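Local coordinates for protein intramolecular trans-sialidase (Macrobdella decora, PDB 3SLI) that is a sialidase that probably cleaves sialic acid from sialosides by intramolecular trans-sialylation, giving 2,7-anhydro-Neu5Ac, at residues 30-35 / 55-60; 37-42 / 141-146; 69-74 / 113-118. All blocks are in the same frame, centred on the assembly; numbering follows the deposited sequence.

Contact 1 of 3, residues 30-35 / 55-60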
loop_
_atom_site.group_PDB
_atom_site.type_symbol
_atom_site.label_atom_id
_atom_site.label_comp_id
_atom_site.label_asym_id
_atom_site.label_seq_id
_atom_site.Cartn_x
_atom_site.Cartn_y
_atom_site.Cartn_z
ATOM N N TYR A 30 36.374 -22.707 13.228
ATOM C CA TYR A 30 36.104 -22.591 11.799
ATOM C C TYR A 30 35.227 -21.368 11.519
ATOM O O TYR A 30 35.468 -20.627 10.569
ATOM C CB TYR A 30 35.411 -23.845 11.274
ATOM C CG TYR A 30 36.204 -25.114 11.487
ATOM C CD1 TYR A 30 37.509 -25.232 11.001
ATOM C CD2 TYR A 30 35.663 -26.177 12.206
ATOM C CE1 TYR A 30 38.256 -26.379 11.232
ATOM C CE2 TYR A 30 36.398 -27.326 12.443
ATOM C CZ TYR A 30 37.693 -27.422 11.959
ATOM O OH TYR A 30 38.438 -28.549 12.230
ATOM N N VAL A 31 34.214 -21.165 12.356
ATOM C CA VAL A 31 33.296 -20.033 12.199
ATOM C C VAL A 31 34.040 -18.697 12.317
ATOM O O VAL A 31 33.778 -17.759 11.550
ATOM C CB VAL A 31 32.127 -20.114 13.228
ATOM C CG1 VAL A 31 31.208 -18.903 13.101
ATOM C CG2 VAL A 31 31.320 -21.399 13.005
ATOM N N LYS A 32 35.023 -18.642 13.215
ATOM C CA LYS A 32 35.814 -17.421 13.417
ATOM C C LYS A 32 36.730 -17.091 12.244
ATOM O O LYS A 32 37.343 -16.018 12.227
ATOM C CB LYS A 32 36.660 -17.512 14.694
ATOM C CG LYS A 32 35.880 -17.481 15.989
ATOM C CD LYS A 32 36.780 -17.801 17.183
ATOM C CE LYS A 32 35.940 -18.000 18.445
ATOM N NZ LYS A 32 36.722 -18.324 19.678
ATOM N N ALA A 33 36.801 -17.984 11.255
ATOM C CA ALA A 33 37.663 -17.773 10.093
ATOM C C ALA A 33 36.987 -17.988 8.734
ATOM O O ALA A 33 37.663 -18.100 7.715
ATOM C CB ALA A 33 38.908 -18.661 10.207
ATOM N N MET A 34 35.657 -17.975 8.706
ATOM C CA MET A 34 34.902 -18.175 7.465
ATOM C C MET A 34 35.248 -17.200 6.347
ATOM O O MET A 34 35.256 -15.979 6.543
ATOM C CB MET A 34 33.403 -18.100 7.745
ATOM C CG MET A 34 32.898 -19.223 8.614
ATOM S SD MET A 34 31.205 -18.980 9.167
ATOM C CE MET A 34 30.289 -19.507 7.707
ATOM N N THR A 35 35.529 -17.739 5.167
ATOM C CA THR A 35 35.861 -16.923 4.007
ATOM C C THR A 35 34.581 -16.600 3.238
ATOM O O THR A 35 34.565 -15.709 2.388
ATOM C CB THR A 35 36.847 -17.660 3.078
ATOM O OG1 THR A 35 36.300 -18.936 2.722
ATOM C CG2 THR A 35 38.173 -17.876 3.787
ATOM N N PHE A 55 22.946 -13.163 15.575
ATOM C CA PHE A 55 24.197 -13.918 15.524
ATOM C C PHE A 55 25.323 -12.963 15.148
ATOM O O PHE A 55 25.143 -12.117 14.269
ATOM C CB PHE A 55 24.062 -15.007 14.448
ATOM C CG PHE A 55 25.348 -15.726 14.122
ATOM C CD1 PHE A 55 25.784 -16.794 14.906
ATOM C CD2 PHE A 55 26.111 -15.349 13.014
ATOM C CE1 PHE A 55 26.965 -17.483 14.591
ATOM C CE2 PHE A 55 27.294 -16.031 12.690
ATOM C CZ PHE A 55 27.716 -17.099 13.483
ATOM N N SER A 56 26.478 -13.109 15.798
ATOM C CA SER A 56 27.637 -12.260 15.510
ATOM C C SER A 56 28.964 -12.981 15.746
ATOM O O SER A 56 29.049 -13.931 16.529
ATOM C CB SER A 56 27.621 -10.990 16.371
ATOM O OG SER A 56 27.757 -11.303 17.745
ATOM N N VAL A 57 29.992 -12.494 15.071
ATOM C CA VAL A 57 31.341 -13.020 15.181
ATOM C C VAL A 57 32.219 -11.775 15.063
ATOM O O VAL A 57 32.042 -10.972 14.141
ATOM C CB VAL A 57 31.688 -13.998 14.016
ATOM C CG1 VAL A 57 33.088 -14.584 14.216
ATOM C CG2 VAL A 57 30.670 -15.126 13.936
ATOM N N GLY A 58 33.118 -11.575 16.016
ATOM C CA GLY A 58 33.976 -10.411 15.939
ATOM C C GLY A 58 35.021 -10.301 17.023
ATOM O O GLY A 58 35.339 -11.271 17.723
ATOM N N ASN A 59 35.568 -9.098 17.142
ATOM C CA ASN A 59 36.603 -8.777 18.113
ATOM C C ASN A 59 35.974 -7.998 19.274
ATOM O O ASN A 59 35.518 -6.867 19.092
ATOM C CB ASN A 59 37.666 -7.935 17.417
ATOM C CG ASN A 59 38.840 -7.637 18.302
ATOM O OD1 ASN A 59 38.752 -7.735 19.526
ATOM N ND2 ASN A 59 39.954 -7.259 17.690
ATOM N N SER A 60 35.989 -8.589 20.467
ATOM C CA SER A 60 35.379 -7.980 21.651
ATOM C C SER A 60 36.259 -7.013 22.444
ATOM O O SER A 60 35.785 -6.409 23.416
ATOM C CB SER A 60 34.936 -9.083 22.613
ATOM O OG SER A 60 36.072 -9.677 23.240
#
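Val31 meets Phe55 and Val57 inside the concanavalin-like beta sandwich that forms the N-terminal domain of this sialidase. The first segment starts on the short helix 28-31 and runs into a turn. The second lies on strand 51-58 of the six-stranded antiparallel sheet.

Val31, on the helix, turns its CB toward the strand. Its CG1 is anti to the backbone N (chi1 178°). This torsion sends one methyl to both partners: CG1 lies 3.9 Å from CZ of Phe55 and 3.9 Å from CG2 of Val57. The Phe55 ring receives the methyl at its edge, in the ring plane, and the two side chains come from opposite directions. The meeting with Val57 is oblique, methyl against methyl. Val31 also touches Leu6 and Met7 of strand 5-14, in the facing sheet, so it stands between the two sheets.

Lys32 follows. It contributes its backbone more than its charged end: its CA carries the closest approach to Val57. The side chain is extended from CB to NZ, and its end runs away from the strand. Val150 and Val153 touch the side chain too.

A type I beta turn from Val31 to Met34 then reverses the chain. Ala33 N bonds to Tyr30 O at 3.0 Å, and the bond from Met34 N to Val31 O is weak. Met34 turns back toward the sheet and packs on Leu6 and Val177.

Val31, Phe55 and Val57 are buried, while Lys32 is partly exposed. Phe55 also rests on Val153, Leu155 and Ile175. Val57 divides its two methyls between consecutive residues: CG2 goes to Val31, while CG1 lies 4.0 Å from Lys32 CA.

Contact 2 of 3, residues 37-42 / 141-146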
loop_
_atom_site.group_PDB
_atom_site.type_symbol
_atom_site.label_atom_id
_atom_site.label_comp_id
_atom_site.label_asym_id
_atom_site.label_seq_id
_atom_site.Cartn_x
_atom_site.Cartn_y
_atom_site.Cartn_z
ATOM N N GLY A 37 30.057 -18.363 3.259
ATOM C CA GLY A 37 29.169 -19.270 3.962
ATOM C C GLY A 37 27.701 -18.899 3.962
ATOM O O GLY A 37 27.277 -17.979 3.263
ATOM N N THR A 38 26.928 -19.608 4.775
ATOM C CA THR A 38 25.493 -19.376 4.885
ATOM C C THR A 38 25.065 -19.541 6.337
ATOM O O THR A 38 25.521 -20.454 7.023
ATOM C CB THR A 38 24.683 -20.406 4.041
ATOM O OG1 THR A 38 25.203 -20.462 2.703
ATOM C CG2 THR A 38 23.210 -20.003 3.981
ATOM N N ILE A 39 24.228 -18.633 6.824
ATOM C CA ILE A 39 23.722 -18.732 8.185
ATOM C C ILE A 39 22.213 -18.692 8.098
ATOM O O ILE A 39 21.645 -17.847 7.406
ATOM C CB ILE A 39 24.171 -17.572 9.114
ATOM C CG1 ILE A 39 25.694 -17.549 9.278
ATOM C CG2 ILE A 39 23.519 -17.726 10.483
ATOM C CD1 ILE A 39 26.390 -16.635 8.305
ATOM N N ILE A 40 21.569 -19.655 8.732
ATOM C CA ILE A 40 20.123 -19.686 8.738
ATOM C C ILE A 40 19.664 -19.909 10.162
ATOM O O ILE A 40 20.192 -20.771 10.874
ATOM C CB ILE A 40 19.541 -20.749 7.755
ATOM C CG1 ILE A 40 18.060 -20.983 8.046
ATOM C CG2 ILE A 40 20.323 -22.036 7.811
ATOM C CD1 ILE A 40 17.288 -21.357 6.832
ATOM N N LEU A 41 18.732 -19.078 10.611
ATOM C CA LEU A 41 18.234 -19.222 11.960
ATOM C C LEU A 41 16.775 -18.861 12.144
ATOM O O LEU A 41 16.210 -18.051 11.403
ATOM C CB LEU A 41 19.112 -18.473 12.970
ATOM C CG LEU A 41 19.298 -16.959 13.037
ATOM C CD1 LEU A 41 19.873 -16.644 14.407
ATOM C CD2 LEU A 41 20.236 -16.455 11.951
ATOM N N SER A 42 16.172 -19.542 13.107
ATOM C CA SER A 42 14.780 -19.377 13.487
ATOM C C SER A 42 14.832 -18.682 14.847
ATOM O O SER A 42 15.566 -19.118 15.730
ATOM C CB SER A 42 14.151 -20.770 13.628
ATOM O OG SER A 42 12.786 -20.709 13.998
ATOM N N PHE A 141 35.183 -8.682 -2.340
ATOM C CA PHE A 141 34.408 -9.514 -1.435
ATOM C C PHE A 141 35.136 -9.717 -0.101
ATOM O O PHE A 141 36.340 -10.001 -0.068
ATOM C CB PHE A 141 34.089 -10.862 -2.088
ATOM C CG PHE A 141 33.216 -11.754 -1.243
ATOM C CD1 PHE A 141 31.837 -11.599 -1.248
ATOM C CD2 PHE A 141 33.777 -12.735 -0.425
ATOM C CE1 PHE A 141 31.027 -12.405 -0.450
ATOM C CE2 PHE A 141 32.972 -13.544 0.377
ATOM C CZ PHE A 141 31.596 -13.377 0.364
ATOM N N LYS A 142 34.397 -9.577 0.995
ATOM C CA LYS A 142 34.960 -9.740 2.331
ATOM C C LYS A 142 34.066 -10.620 3.204
ATOM O O LYS A 142 32.865 -10.756 2.946
ATOM C CB LYS A 142 35.084 -8.373 3.031
ATOM C CG LYS A 142 35.888 -7.308 2.297
ATOM C CD LYS A 142 37.359 -7.657 2.256
ATOM C CE LYS A 142 38.142 -6.616 1.479
ATOM N NZ LYS A 142 39.589 -6.953 1.444
ATOM N N PHE A 143 34.657 -11.254 4.208
ATOM C CA PHE A 143 33.881 -12.033 5.159
ATOM C C PHE A 143 34.603 -12.114 6.504
ATOM O O PHE A 143 35.530 -11.343 6.756
ATOM C CB PHE A 143 33.439 -13.404 4.632
ATOM C CG PHE A 143 32.149 -13.886 5.258
ATOM C CD1 PHE A 143 31.040 -13.033 5.330
ATOM C CD2 PHE A 143 32.056 -15.145 5.835
ATOM C CE1 PHE A 143 29.864 -13.432 5.975
ATOM C CE2 PHE A 143 30.882 -15.559 6.485
ATOM C CZ PHE A 143 29.786 -14.703 6.557
ATOM N N ILE A 144 34.180 -13.022 7.370
ATOM C CA ILE A 144 34.757 -13.134 8.704
ATOM C C ILE A 144 36.283 -13.269 8.727
ATOM O O ILE A 144 36.946 -12.700 9.596
ATOM C CB ILE A 144 34.045 -14.249 9.501
ATOM C CG1 ILE A 144 32.552 -13.900 9.621
ATOM C CG2 ILE A 144 34.674 -14.414 10.879
ATOM C CD1 ILE A 144 31.695 -14.968 10.274
ATOM N N SER A 145 36.837 -13.944 7.728
ATOM C CA SER A 145 38.282 -14.125 7.624
ATOM C C SER A 145 39.033 -12.794 7.476
ATOM O O SER A 145 40.238 -12.724 7.736
ATOM C CB SER A 145 38.610 -15.022 6.426
ATOM O OG SER A 145 37.990 -14.532 5.249
ATOM N N ASP A 146 38.311 -11.745 7.080
ATOM C CA ASP A 146 38.896 -10.426 6.871
ATOM C C ASP A 146 38.806 -9.486 8.068
ATOM O O ASP A 146 39.312 -8.366 8.018
ATOM C CB ASP A 146 38.287 -9.767 5.635
ATOM C CG ASP A 146 38.523 -10.574 4.374
ATOM O OD1 ASP A 146 39.692 -10.760 3.974
ATOM O OD2 ASP A 146 37.540 -11.021 3.770
#
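Ile39 and Gly37 meet the ring of Phe143. Ile39 points its CB toward the loop, with CG1 beside the backbone N (chi1 -62°). Its second torsion, 94°, is unusual for isoleucine, lying well away from the staggered values. It carries CD1 to the ring edge, near the ring plane, 4.3 Å from CZ of Phe143. The first torsion of Phe143, -151°, swings its ring over to strand 37-45. Gly37, lacking a side chain, lets the ring come near its backbone: its N lies obliquely 4.4 Å from CE2 of Phe143.

Strand 37-45 belongs to one sheet of the concanavalin-like beta sandwich. Residues 141-146 lie in the loop between strand 131-137 of that sheet and strand 152-155 of the facing one. The Phe143 ring lies in the interior between the sheets, packs on Ala117 and meets the ring of Phe69.

The loop holds its own shape. Phe143 O accepts a bond from Asp146 N at 2.8 Å as the chain enters a 3-10 turn. Ile144 CG1 lies over one face of the Phe143 ring, displaced toward its rim. Asp146 OD2 uses its anti lone pair to accept the bond from Phe143 N at 2.9 Å.

Contact 3 of 3, residues 69-74 / 113-118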
loop_
_atom_site.group_PDB
_atom_site.type_symbol
_atom_site.label_atom_id
_atom_site.label_comp_id
_atom_site.label_asym_id
_atom_site.label_seq_id
_atom_site.Cartn_x
_atom_site.Cartn_y
_atom_site.Cartn_z
ATOM N N PHE A 69 30.964 -8.890 12.580
ATOM C CA PHE A 69 29.958 -9.221 11.590
ATOM C C PHE A 69 28.740 -9.632 12.403
ATOM O O PHE A 69 28.875 -10.345 13.397
ATOM C CB PHE A 69 30.370 -10.407 10.707
ATOM C CG PHE A 69 29.197 -11.086 10.032
ATOM C CD1 PHE A 69 28.594 -10.516 8.912
ATOM C CD2 PHE A 69 28.651 -12.260 10.566
ATOM C CE1 PHE A 69 27.466 -11.098 8.335
ATOM C CE2 PHE A 69 27.523 -12.848 9.998
ATOM C CZ PHE A 69 26.929 -12.266 8.882
ATOM N N HIS A 70 27.559 -9.165 12.012
ATOM C CA HIS A 70 26.346 -9.552 12.722
ATOM C C HIS A 70 25.103 -9.470 11.844
ATOM O O HIS A 70 25.075 -8.723 10.853
ATOM C CB HIS A 70 26.170 -8.757 14.039
ATOM C CG HIS A 70 25.515 -7.408 13.891
ATOM N ND1 HIS A 70 26.042 -6.392 13.124
ATOM C CD2 HIS A 70 24.410 -6.893 14.486
ATOM C CE1 HIS A 70 25.294 -5.307 13.258
ATOM N NE2 HIS A 70 24.300 -5.586 14.079
ATOM N N ILE A 71 24.144 -10.345 12.138
ATOM C CA ILE A 71 22.854 -10.375 11.450
ATOM C C ILE A 71 21.936 -9.870 12.558
ATOM O O ILE A 71 21.963 -10.413 13.659
ATOM C CB ILE A 71 22.422 -11.818 11.082
ATOM C CG1 ILE A 71 23.452 -12.470 10.156
ATOM C CG2 ILE A 71 21.032 -11.807 10.418
ATOM C CD1 ILE A 71 23.169 -13.943 9.878
ATOM N N TYR A 72 21.120 -8.858 12.271
ATOM C CA TYR A 72 20.246 -8.281 13.295
ATOM C C TYR A 72 18.832 -8.007 12.790
ATOM O O TYR A 72 18.581 -8.017 11.583
ATOM C CB TYR A 72 20.847 -6.950 13.810
ATOM C CG TYR A 72 20.827 -5.827 12.779
ATOM C CD1 TYR A 72 19.684 -5.038 12.596
ATOM C CD2 TYR A 72 21.905 -5.622 11.918
ATOM C CE1 TYR A 72 19.611 -4.097 11.579
ATOM C CE2 TYR A 72 21.844 -4.673 10.895
ATOM C CZ TYR A 72 20.688 -3.918 10.729
ATOM O OH TYR A 72 20.601 -3.008 9.702
ATOM N N ILE A 73 17.930 -7.744 13.735
ATOM C CA ILE A 73 16.548 -7.375 13.449
ATOM C C ILE A 73 16.272 -6.116 14.289
ATOM O O ILE A 73 17.039 -5.801 15.212
ATOM C CB ILE A 73 15.523 -8.500 13.808
ATOM C CG1 ILE A 73 15.738 -9.011 15.234
ATOM C CG2 ILE A 73 15.596 -9.628 12.776
ATOM C CD1 ILE A 73 14.601 -8.700 16.197
ATOM N N THR A 74 15.232 -5.363 13.943
ATOM C CA THR A 74 14.896 -4.162 14.704
ATOM C C THR A 74 13.484 -4.311 15.253
ATOM O O THR A 74 12.692 -5.105 14.733
ATOM C CB THR A 74 14.967 -2.873 13.839
ATOM O OG1 THR A 74 13.834 -2.808 12.957
ATOM C CG2 THR A 74 16.263 -2.836 13.020
ATOM N N VAL A 113 15.154 -16.606 9.113
ATOM C CA VAL A 113 15.981 -15.759 8.260
ATOM C C VAL A 113 17.269 -16.453 7.804
ATOM O O VAL A 113 17.669 -17.475 8.376
ATOM C CB VAL A 113 16.329 -14.430 9.000
ATOM C CG1 VAL A 113 15.061 -13.811 9.551
ATOM C CG2 VAL A 113 17.324 -14.680 10.138
ATOM N N ALA A 114 17.912 -15.884 6.788
ATOM C CA ALA A 114 19.149 -16.438 6.255
ATOM C C ALA A 114 19.999 -15.396 5.558
ATOM O O ALA A 114 19.489 -14.478 4.913
ATOM C CB ALA A 114 18.855 -17.582 5.276
ATOM N N LEU A 115 21.308 -15.537 5.716
ATOM C CA LEU A 115 22.251 -14.662 5.052
ATOM C C LEU A 115 23.175 -15.583 4.272
ATOM O O LEU A 115 23.705 -16.557 4.817
ATOM C CB LEU A 115 23.083 -13.845 6.042
ATOM C CG LEU A 115 24.244 -13.227 5.259
ATOM C CD1 LEU A 115 23.803 -11.941 4.586
ATOM C CD2 LEU A 115 25.442 -13.026 6.135
ATOM N N LYS A 116 23.364 -15.266 3.006
ATOM C CA LYS A 116 24.233 -16.039 2.142
ATOM C C LYS A 116 25.395 -15.143 1.695
ATOM O O LYS A 116 25.171 -14.053 1.151
ATOM C CB LYS A 116 23.420 -16.526 0.941
ATOM C CG LYS A 116 24.205 -17.128 -0.201
ATOM C CD LYS A 116 23.233 -17.418 -1.331
ATOM C CE LYS A 116 23.934 -17.880 -2.570
ATOM N NZ LYS A 116 22.928 -18.280 -3.592
ATOM N N ALA A 117 26.621 -15.571 2.000
ATOM C CA ALA A 117 27.836 -14.843 1.618
ATOM C C ALA A 117 28.521 -15.718 0.569
ATOM O O ALA A 117 29.211 -16.687 0.895
ATOM C CB ALA A 117 28.746 -14.627 2.832
ATOM N N ASP A 118 28.309 -15.353 -0.688
ATOM C CA ASP A 118 28.794 -16.083 -1.853
ATOM C C ASP A 118 30.096 -15.512 -2.419
ATOM O O ASP A 118 30.073 -14.565 -3.213
ATOM C CB ASP A 118 27.677 -16.025 -2.907
ATOM C CG ASP A 118 27.882 -16.969 -4.073
ATOM O OD1 ASP A 118 29.012 -17.443 -4.319
ATOM O OD2 ASP A 118 26.874 -17.215 -4.769
#
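Phe69 and Leu115 each place CG anti to the backbone N (chi1 159° and 167°), and their side chains come at each other from opposite directions. Ile71 differs: chi1 of -60° sets CG1 beside its N, and the extended second torsion reaches CD1 out toward Leu115. The three form part of the packing between the two facing sheets of the concanavalin-like beta sandwich. Strand 67-74 lies in one sheet and strand 107-118 in the other.

Leu115 is the centre of the contact. Its CB takes Ile71 CD1 at 3.8 Å, the two side chains meeting at a slant. The join is wholly apolar and buried. The interior continues with Ile81, which touches both Ile71 and Leu115, and with Ile39, which packs on Ile71.

Lys116, the next residue, makes a salt bridge through its NZ with Asp184. The other branch of the contact is CD2 of Leu115, which lies at the edge of the Phe69 ring, near its plane, rather than over a face. The 3.2 Å from this CD2 to CZ of Phe69 is unusually short and doubtful in detail; Leu115 CD2 is 3.6 Å from Phe69 CE1.

From the N terminus, helix 28-31 leads to strand 37-45, and strand 51-58 returns to close contact 1. Strand 67-74 follows beside it in the same sheet. Contact 3 closes when strand 107-118 arrives in the opposing sheet. The loop 141-146 then comes back to strand 37-45 and closes contact 2. Contact 3 is nested inside contact 2. Contacts 1 and 2 cross. Contact 1 closes before contact 3 opens. Backbone pairing joins 55-60 to 69-74 in one sheet and 37-42 to 113-118 in the other. A probable hydrogen bond from Ser145 N to Met34 O joins the turn to the loop. Contact 1 packs the helix on one sheet, contact 3 bridges the two sheets, and contact 2 joins the connecting loop to strand 37-45.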